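PDB 5HQA: alpha-glucosidase from Pseudoalteromonas sp. K8, which is a calcium-containing glycoside hydrolase of family 97 that acts on alpha-glucosides, is activated by chloride and binds the inhibitor acarbose. Local coordinates for residues Ser364-Gln369 and Leu420-Leu425; Ile396-Ile399 and Ala405-Glu408. One frame throughout, in Å; residues are numbered along the deposited sequence.

Interaction 1: residues Ser364-Gln369 and Leu420-Leu425; sequences SNYRKQ and LHNVKL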
ATOM      1  N   SER A 364       0.766 -14.725 -18.833  1.00 14.49           N
ATOM      2  CA  SER A 364       1.588 -15.115 -19.972  1.00 16.15           C
ATOM      3  C   SER A 364       1.164 -14.379 -21.232  1.00 18.15           C
ATOM      4  O   SER A 364       2.013 -13.976 -22.032  1.00 18.32           O
ATOM      5  CB  SER A 364       1.515 -16.626 -20.184  1.00 18.35           C
ATOM      6  OG  SER A 364       2.100 -17.305 -19.085  1.00 19.79           O
ATOM      7  N   ASN A 365      -0.147 -14.196 -21.421  1.00 17.23           N
ATOM      8  CA  ASN A 365      -0.633 -13.395 -22.538  1.00 16.36           C
ATOM      9  C   ASN A 365      -0.147 -11.955 -22.435  1.00 19.02           C
ATOM     10  O   ASN A 365       0.142 -11.315 -23.452  1.00 19.02           O
ATOM     11  CB  ASN A 365      -2.161 -13.440 -22.592  1.00 16.55           C
ATOM     12  CG  ASN A 365      -2.728 -12.582 -23.708  1.00 20.24           C
ATOM     13  OD1 ASN A 365      -2.417 -12.787 -24.878  1.00 22.69           O
ATOM     14  ND2 ASN A 365      -3.572 -11.616 -23.352  1.00 19.21           N
ATOM     15  N   TYR A 366      -0.060 -11.424 -21.214  1.00 16.97           N
ATOM     16  CA  TYR A 366       0.488 -10.082 -21.033  1.00 16.37           C
ATOM     17  C   TYR A 366       1.989 -10.072 -21.289  1.00 16.61           C
ATOM     18  O   TYR A 366       2.502  -9.212 -22.013  1.00 19.33           O
ATOM     19  CB  TYR A 366       0.183  -9.593 -19.617  1.00 15.62           C
ATOM     20  CG  TYR A 366       0.595  -8.166 -19.301  1.00 16.11           C
ATOM     21  CD1 TYR A 366       0.615  -7.175 -20.279  1.00 15.94           C
ATOM     22  CD2 TYR A 366       0.948  -7.810 -18.001  1.00 16.88           C
ATOM     23  CE1 TYR A 366       0.982  -5.860 -19.968  1.00 14.23           C
ATOM     24  CE2 TYR A 366       1.307  -6.510 -17.681  1.00 15.72           C
ATOM     25  CZ  TYR A 366       1.320  -5.544 -18.663  1.00 16.30           C
ATOM     26  OH  TYR A 366       1.691  -4.265 -18.321  1.00 16.70           O
ATOM     27  N   ARG A 367       2.706 -11.034 -20.705  1.00 15.70           N
ATOM     28  CA  ARG A 367       4.160 -11.069 -20.826  1.00 16.64           C
ATOM     29  C   ARG A 367       4.597 -11.118 -22.287  1.00 19.99           C
ATOM     30  O   ARG A 367       5.554 -10.436 -22.681  1.00 18.29           O
ATOM     31  CB  ARG A 367       4.707 -12.270 -20.050  1.00 19.60           C
ATOM     32  CG  ARG A 367       6.135 -12.648 -20.392  1.00 27.51           C
ATOM     33  CD  ARG A 367       7.131 -11.749 -19.701  1.00 34.87           C
ATOM     34  NE  ARG A 367       7.304 -12.117 -18.301  1.00 38.86           N
ATOM     35  CZ  ARG A 367       8.473 -12.359 -17.717  1.00 29.58           C
ATOM     36  NH1 ARG A 367       9.600 -12.270 -18.399  1.00 25.70           N
ATOM     37  NH2 ARG A 367       8.508 -12.673 -16.436  1.00 29.04           N
ATOM     38  N   LYS A 368       3.898 -11.899 -23.116  1.00 19.51           N
ATOM     39  CA  LYS A 368       4.335 -12.020 -24.499  1.00 22.73           C
ATOM     40  C   LYS A 368       4.134 -10.731 -25.278  1.00 22.40           C
ATOM     41  O   LYS A 368       4.853 -10.502 -26.255  1.00 22.86           O
ATOM     42  CB  LYS A 368       3.629 -13.192 -25.191  1.00 28.08           C
ATOM     43  CG  LYS A 368       2.211 -12.940 -25.643  1.00 39.69           C
ATOM     44  CD  LYS A 368       1.532 -14.262 -26.045  1.00 48.17           C
ATOM     45  CE  LYS A 368       0.040 -14.074 -26.361  1.00 46.98           C
ATOM     46  NZ  LYS A 368      -0.805 -15.246 -25.942  1.00 43.19           N
ATOM     47  N   GLN A 369       3.209  -9.870 -24.854  1.00 20.58           N
ATOM     48  CA  GLN A 369       2.939  -8.612 -25.546  1.00 21.12           C
ATOM     49  C   GLN A 369       3.565  -7.407 -24.857  1.00 19.14           C
ATOM     50  O   GLN A 369       3.467  -6.290 -25.374  1.00 20.29           O
ATOM     51  CB  GLN A 369       1.432  -8.375 -25.662  1.00 19.55           C
ATOM     52  CG  GLN A 369       0.653  -9.482 -26.317  1.00 20.41           C
ATOM     53  CD  GLN A 369      -0.820  -9.146 -26.378  1.00 22.83           C
ATOM     54  OE1 GLN A 369      -1.213  -8.130 -26.963  1.00 21.15           O
ATOM     55  NE2 GLN A 369      -1.647  -9.983 -25.753  1.00 20.65           N
ATOM     56  N   LEU A 420       7.814  -7.561 -10.581  1.00 12.93           N
ATOM     57  CA  LEU A 420       9.028  -6.760 -10.673  1.00 12.58           C
ATOM     58  C   LEU A 420       9.548  -6.709 -12.104  1.00 15.21           C
ATOM     59  O   LEU A 420      10.079  -5.680 -12.529  1.00 17.08           O
ATOM     60  CB  LEU A 420      10.097  -7.298  -9.717  1.00 14.25           C
ATOM     61  CG  LEU A 420      11.333  -6.396  -9.620  1.00 16.40           C
ATOM     62  CD1 LEU A 420      10.938  -4.995  -9.177  1.00 16.91           C
ATOM     63  CD2 LEU A 420      12.387  -6.982  -8.692  1.00 16.12           C
ATOM     64  N   HIS A 421       9.380  -7.788 -12.872  1.00 14.78           N
ATOM     65  CA  HIS A 421       9.763  -7.733 -14.277  1.00 15.38           C
ATOM     66  C   HIS A 421       9.001  -6.634 -15.001  1.00 15.84           C
ATOM     67  O   HIS A 421       9.585  -5.868 -15.777  1.00 16.71           O
ATOM     68  CB  HIS A 421       9.511  -9.072 -14.963  1.00 16.87           C
ATOM     69  CG  HIS A 421       9.559  -8.981 -16.457  1.00 18.65           C
ATOM     70  ND1 HIS A 421      10.738  -8.817 -17.153  1.00 23.63           N
ATOM     71  CD2 HIS A 421       8.571  -8.984 -17.384  1.00 19.55           C
ATOM     72  CE1 HIS A 421      10.477  -8.745 -18.446  1.00 22.51           C
ATOM     73  NE2 HIS A 421       9.171  -8.846 -18.615  1.00 22.15           N
ATOM     74  N   ASN A 422       7.693  -6.548 -14.752  1.00 14.60           N
ATOM     75  CA  ASN A 422       6.854  -5.520 -15.366  1.00 13.64           C
ATOM     76  C   ASN A 422       7.345  -4.121 -14.998  1.00 16.44           C
ATOM     77  O   ASN A 422       7.479  -3.242 -15.864  1.00 17.04           O
ATOM     78  CB  ASN A 422       5.403  -5.750 -14.921  1.00 12.89           C
ATOM     79  CG  ASN A 422       4.432  -4.736 -15.494  1.00 18.70           C
ATOM     80  OD1 ASN A 422       3.894  -3.904 -14.764  1.00 20.42           O
ATOM     81  ND2 ASN A 422       4.180  -4.819 -16.796  1.00 17.07           N
ATOM     82  N   VAL A 423       7.643  -3.906 -13.714  1.00 13.25           N
ATOM     83  CA  VAL A 423       8.108  -2.601 -13.242  1.00 14.40           C
ATOM     84  C   VAL A 423       9.462  -2.249 -13.851  1.00 15.04           C
ATOM     85  O   VAL A 423       9.691  -1.114 -14.286  1.00 14.53           O
ATOM     86  CB  VAL A 423       8.157  -2.596 -11.701  1.00 15.64           C
ATOM     87  CG1 VAL A 423       8.904  -1.375 -11.176  1.00 16.33           C
ATOM     88  CG2 VAL A 423       6.732  -2.667 -11.127  1.00 13.35           C
ATOM     89  N   LYS A 424      10.383  -3.213 -13.891  1.00 15.26           N
ATOM     90  CA  LYS A 424      11.707  -2.934 -14.436  1.00 16.65           C
ATOM     91  C   LYS A 424      11.647  -2.677 -15.936  1.00 18.50           C
ATOM     92  O   LYS A 424      12.353  -1.801 -16.452  1.00 19.87           O
ATOM     93  CB  LYS A 424      12.652  -4.096 -14.142  1.00 16.96           C
ATOM     94  CG  LYS A 424      13.145  -4.196 -12.714  1.00 17.95           C
ATOM     95  CD  LYS A 424      13.876  -5.516 -12.569  1.00 24.89           C
ATOM     96  CE  LYS A 424      14.854  -5.528 -11.431  1.00 33.72           C
ATOM     97  NZ  LYS A 424      15.492  -6.874 -11.335  1.00 36.93           N
ATOM     98  N   LEU A 425      10.835  -3.448 -16.658  1.00 16.94           N
ATOM     99  CA  LEU A 425      10.679  -3.193 -18.087  1.00 16.93           C
ATOM    100  C   LEU A 425      10.025  -1.836 -18.329  1.00 18.57           C
ATOM    101  O   LEU A 425      10.446  -1.086 -19.220  1.00 20.17           O
ATOM    102  CB  LEU A 425       9.868  -4.312 -18.740  1.00 15.10           C
ATOM    103  CG  LEU A 425       9.709  -4.198 -20.256  1.00 20.36           C
ATOM    104  CD1 LEU A 425      11.069  -4.178 -20.928  1.00 24.27           C
ATOM    105  CD2 LEU A 425       8.876  -5.349 -20.788  1.00 23.40           C
TER

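Interaction 2: residues Ile396-Ile399 and Ala405-Glu408; sequences IKRI and ARHE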
ATOM      1  N   ILE A 396      -4.179 -16.950 -10.730  1.00 12.96           N
ATOM      2  CA  ILE A 396      -3.303 -16.464 -11.787  1.00 12.72           C
ATOM      3  C   ILE A 396      -3.092 -17.601 -12.782  1.00 11.79           C
ATOM      4  O   ILE A 396      -2.871 -18.752 -12.392  1.00 12.87           O
ATOM      5  CB  ILE A 396      -1.962 -15.986 -11.200  1.00 11.40           C
ATOM      6  CG1 ILE A 396      -2.138 -14.691 -10.394  1.00 13.11           C
ATOM      7  CG2 ILE A 396      -0.910 -15.815 -12.312  1.00 11.61           C
ATOM      8  CD1 ILE A 396      -2.440 -13.464 -11.252  1.00 11.91           C
ATOM      9  N   LYS A 397      -3.169 -17.292 -14.070  1.00 11.27           N
ATOM     10  CA  LYS A 397      -2.926 -18.277 -15.115  1.00 12.21           C
ATOM     11  C   LYS A 397      -1.592 -17.980 -15.788  1.00 16.39           C
ATOM     12  O   LYS A 397      -1.373 -16.862 -16.277  1.00 17.00           O
ATOM     13  CB  LYS A 397      -4.052 -18.267 -16.145  1.00 14.37           C
ATOM     14  CG  LYS A 397      -3.844 -19.239 -17.301  1.00 18.40           C
ATOM     15  CD  LYS A 397      -5.004 -19.128 -18.289  1.00 21.53           C
ATOM     16  CE  LYS A 397      -4.785 -19.992 -19.501  1.00 27.18           C
ATOM     17  NZ  LYS A 397      -5.973 -19.972 -20.393  1.00 30.94           N
ATOM     18  N   ARG A 398      -0.702 -18.973 -15.807  1.00 14.40           N
ATOM     19  CA  ARG A 398       0.507 -18.911 -16.620  1.00 14.08           C
ATOM     20  C   ARG A 398       0.571 -20.145 -17.508  1.00 16.90           C
ATOM     21  O   ARG A 398      -0.039 -21.177 -17.221  1.00 16.33           O
ATOM     22  CB  ARG A 398       1.778 -18.815 -15.767  1.00 15.73           C
ATOM     23  CG  ARG A 398       2.095 -20.085 -15.001  1.00 18.25           C
ATOM     24  CD  ARG A 398       3.345 -19.926 -14.146  1.00 16.54           C
ATOM     25  NE  ARG A 398       3.639 -21.152 -13.413  1.00 18.23           N
ATOM     26  CZ  ARG A 398       4.536 -22.055 -13.799  1.00 23.09           C
ATOM     27  NH1 ARG A 398       4.731 -23.144 -13.067  1.00 24.35           N
ATOM     28  NH2 ARG A 398       5.243 -21.862 -14.909  1.00 22.78           N
ATOM     29  N   ILE A 399       1.305 -20.015 -18.609  1.00 18.55           N
ATOM     30  CA  ILE A 399       1.580 -21.123 -19.514  1.00 17.60           C
ATOM     31  C   ILE A 399       3.037 -21.503 -19.309  1.00 18.62           C
ATOM     32  O   ILE A 399       3.927 -20.659 -19.475  1.00 18.19           O
ATOM     33  CB  ILE A 399       1.310 -20.743 -20.977  1.00 17.58           C
ATOM     34  CG1 ILE A 399      -0.112 -20.206 -21.140  1.00 19.13           C
ATOM     35  CG2 ILE A 399       1.527 -21.940 -21.873  1.00 18.15           C
ATOM     36  CD1 ILE A 399      -1.189 -21.216 -20.822  1.00 19.43           C
ATOM     37  N   ALA A 405      -1.043 -24.995 -18.984  1.00 15.12           N
ATOM     38  CA  ALA A 405      -1.533 -23.972 -18.071  1.00 16.61           C
ATOM     39  C   ALA A 405      -1.344 -24.394 -16.621  1.00 17.03           C
ATOM     40  O   ALA A 405      -1.588 -25.544 -16.253  1.00 17.99           O
ATOM     41  CB  ALA A 405      -3.007 -23.699 -18.335  1.00 19.59           C
ATOM     42  N   ARG A 406      -0.909 -23.448 -15.794  1.00 14.71           N
ATOM     43  CA  ARG A 406      -0.781 -23.634 -14.357  1.00 14.50           C
ATOM     44  C   ARG A 406      -1.469 -22.475 -13.656  1.00 16.07           C
ATOM     45  O   ARG A 406      -1.474 -21.346 -14.159  1.00 16.44           O
ATOM     46  CB  ARG A 406       0.679 -23.674 -13.909  1.00 14.88           C
ATOM     47  CG  ARG A 406       1.552 -24.632 -14.682  1.00 19.29           C
ATOM     48  CD  ARG A 406       1.292 -26.094 -14.309  1.00 23.15           C
ATOM     49  NE  ARG A 406       2.099 -26.954 -15.168  1.00 22.09           N
ATOM     50  CZ  ARG A 406       1.893 -28.250 -15.359  1.00 20.66           C
ATOM     51  NH1 ARG A 406       0.887 -28.872 -14.748  1.00 16.50           N
ATOM     52  NH2 ARG A 406       2.699 -28.918 -16.176  1.00 19.40           N
ATOM     53  N   HIS A 407      -2.027 -22.750 -12.481  1.00 12.84           N
ATOM     54  CA  HIS A 407      -2.609 -21.713 -11.640  1.00 11.99           C
ATOM     55  C   HIS A 407      -1.656 -21.365 -10.508  1.00 14.17           C
ATOM     56  O   HIS A 407      -1.117 -22.260  -9.849  1.00 14.82           O
ATOM     57  CB  HIS A 407      -3.955 -22.157 -11.075  1.00 14.19           C
ATOM     58  CG  HIS A 407      -5.079 -22.026 -12.052  1.00 19.38           C
ATOM     59  ND1 HIS A 407      -6.041 -23.002 -12.221  1.00 23.21           N
ATOM     60  CD2 HIS A 407      -5.393 -21.031 -12.916  1.00 18.86           C
ATOM     61  CE1 HIS A 407      -6.902 -22.611 -13.148  1.00 24.49           C
ATOM     62  NE2 HIS A 407      -6.530 -21.420 -13.586  1.00 22.73           N
ATOM     63  N   GLU A 408      -1.464 -20.069 -10.277  1.00 12.58           N
ATOM     64  CA  GLU A 408      -0.548 -19.586  -9.254  1.00 12.51           C
ATOM     65  C   GLU A 408      -1.259 -18.555  -8.386  1.00 12.46           C
ATOM     66  O   GLU A 408      -2.314 -18.023  -8.745  1.00 12.43           O
ATOM     67  CB  GLU A 408       0.715 -18.972  -9.878  1.00 11.12           C
ATOM     68  CG  GLU A 408       1.432 -19.880 -10.874  1.00 12.61           C
ATOM     69  CD  GLU A 408       2.148 -21.074 -10.233  1.00 18.16           C
ATOM     70  OE1 GLU A 408       2.219 -21.159  -8.985  1.00 17.49           O
ATOM     71  OE2 GLU A 408       2.653 -21.935 -10.995  1.00 20.42           O
TER

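Interaction 1: residues Ser364-Gln369 and Leu420-Leu425
Arg-367 and His-421 meet as two flat groups laid one on the other: the guanidinium and the imidazole have their centres 3.7 Å apart and their planes only 13° apart, which defines a stack. One face of each group is used: His-421 CD2 lies over the middle of the guanidinium, 3.4 Å from Arg-367 CZ, and Arg-367 NH1 over the centre of the ring. Arg-367 reaches this place by bending at chi2 (80°) and again at chi3, which turns a chain that starts out alongside the other helix in toward it. Its NE forms a salt bridge with Glu-418, one turn before Asn-422, so a salt bridge and a stack together restrain the guanidinium. Replacing His-421 by an alanine is likely to leave that guanidinium without its stacking surface and freer to swing about its bond to Glu-418. Deeper between the helices, Asn-422 ND2 donates to Tyr-366 OH over 3.0 Å. At 139° the bond is bent, and the hydroxyl is tilted out of the amide plane. Tyr-366, with CG anti to the backbone N, sends its ring toward the other helix, where it crosses the Asn-422 side chain at about a right angle. The same hydroxyl is hydrogen-bonded to His-357 ND1, so this buried oxygen has polar partners on two elements. With CA atoms no closer than 8.2 Å, at Arg-367 and Asn-422, side chains, not backbone, span the gap. Such side-by-side packing of helices 363-379 and 413-428 belongs to the outer helical layer of the TIM-barrel-type catalytic domain.

Interaction 2: residues Ile396-Ile399 and Ala405-Glu408
Arg-398 and Glu-408 form a salt bridge across two antiparallel strands. NE of Arg-398 lies 2.7 Å from Glu-408 OE2 with an N-H...O angle of 163°; the oxygen is almost exactly in the guanidinium plane and is met on its anti side, with NE tilted from the carboxylate plane. NH1 of Arg-398 adds a weak second bond to the same oxygen. The arginine starts with CG between its backbone N and carbonyl carbon (chi1 70°) and then runs extended to NE, a course that carries its head across to the glutamate two residues past its paired Arg-406. The other carboxylate oxygen, OE1, accepts from Ser-213 N, so both oxygens of this buried carboxylate have partners.

The backbone ladder supplies the next layer. Arg-398 and Arg-406 form a hydrogen-bonded pair, with Arg-398 N 3.0 Å from Arg-406 O and Arg-406 N 2.8 Å from Arg-398 O. Glu-408 N gives a sound bond to Ile-396 O at 2.9 Å, whereas the return bond from Ile-396 N is weak. The CA of His-407 adds a CH...O contact, 3.1 Å from Ile-396 O.

Beyond the ladder, Arg-406 CG sits over one face of the Arg-398 guanidinium, toward its rim, while its own charged head turns to Asp-400; Ile-399 CD1 rests 4.0 Å from Ala-405 CB.

The two strands make a beta hairpin of their own. Ile-396 lies against Val-363 and Met-415 of helices 363-379 and 413-428, Arg-398 makes a cation-pi contact with Phe-414, and Lys-397 forms backbone hydrogen bonds with Gly-361 and Val-363, at the start of helix 363-379.

In the fold
From the N terminus, the chain passes the antiparallel sheets of its first domain and enters the parallel catalytic barrel, where strand 352-358 leads into helix 363-379. Strand 384-388 follows, then the hairpin, whose short turn is closed by interaction 2. Helix 413-428 comes next and returns to helix 363-379, so interaction 1 closes a wider loop of 50 residues within which interaction 2 is nested. Their centres are 15 Å apart, and they touch where Ser-364 OG lies 2.9 Å from Ile-399 N, a probable hydrogen bond. Together they tie two neighbouring barrel helices to each other and to the intervening hairpin.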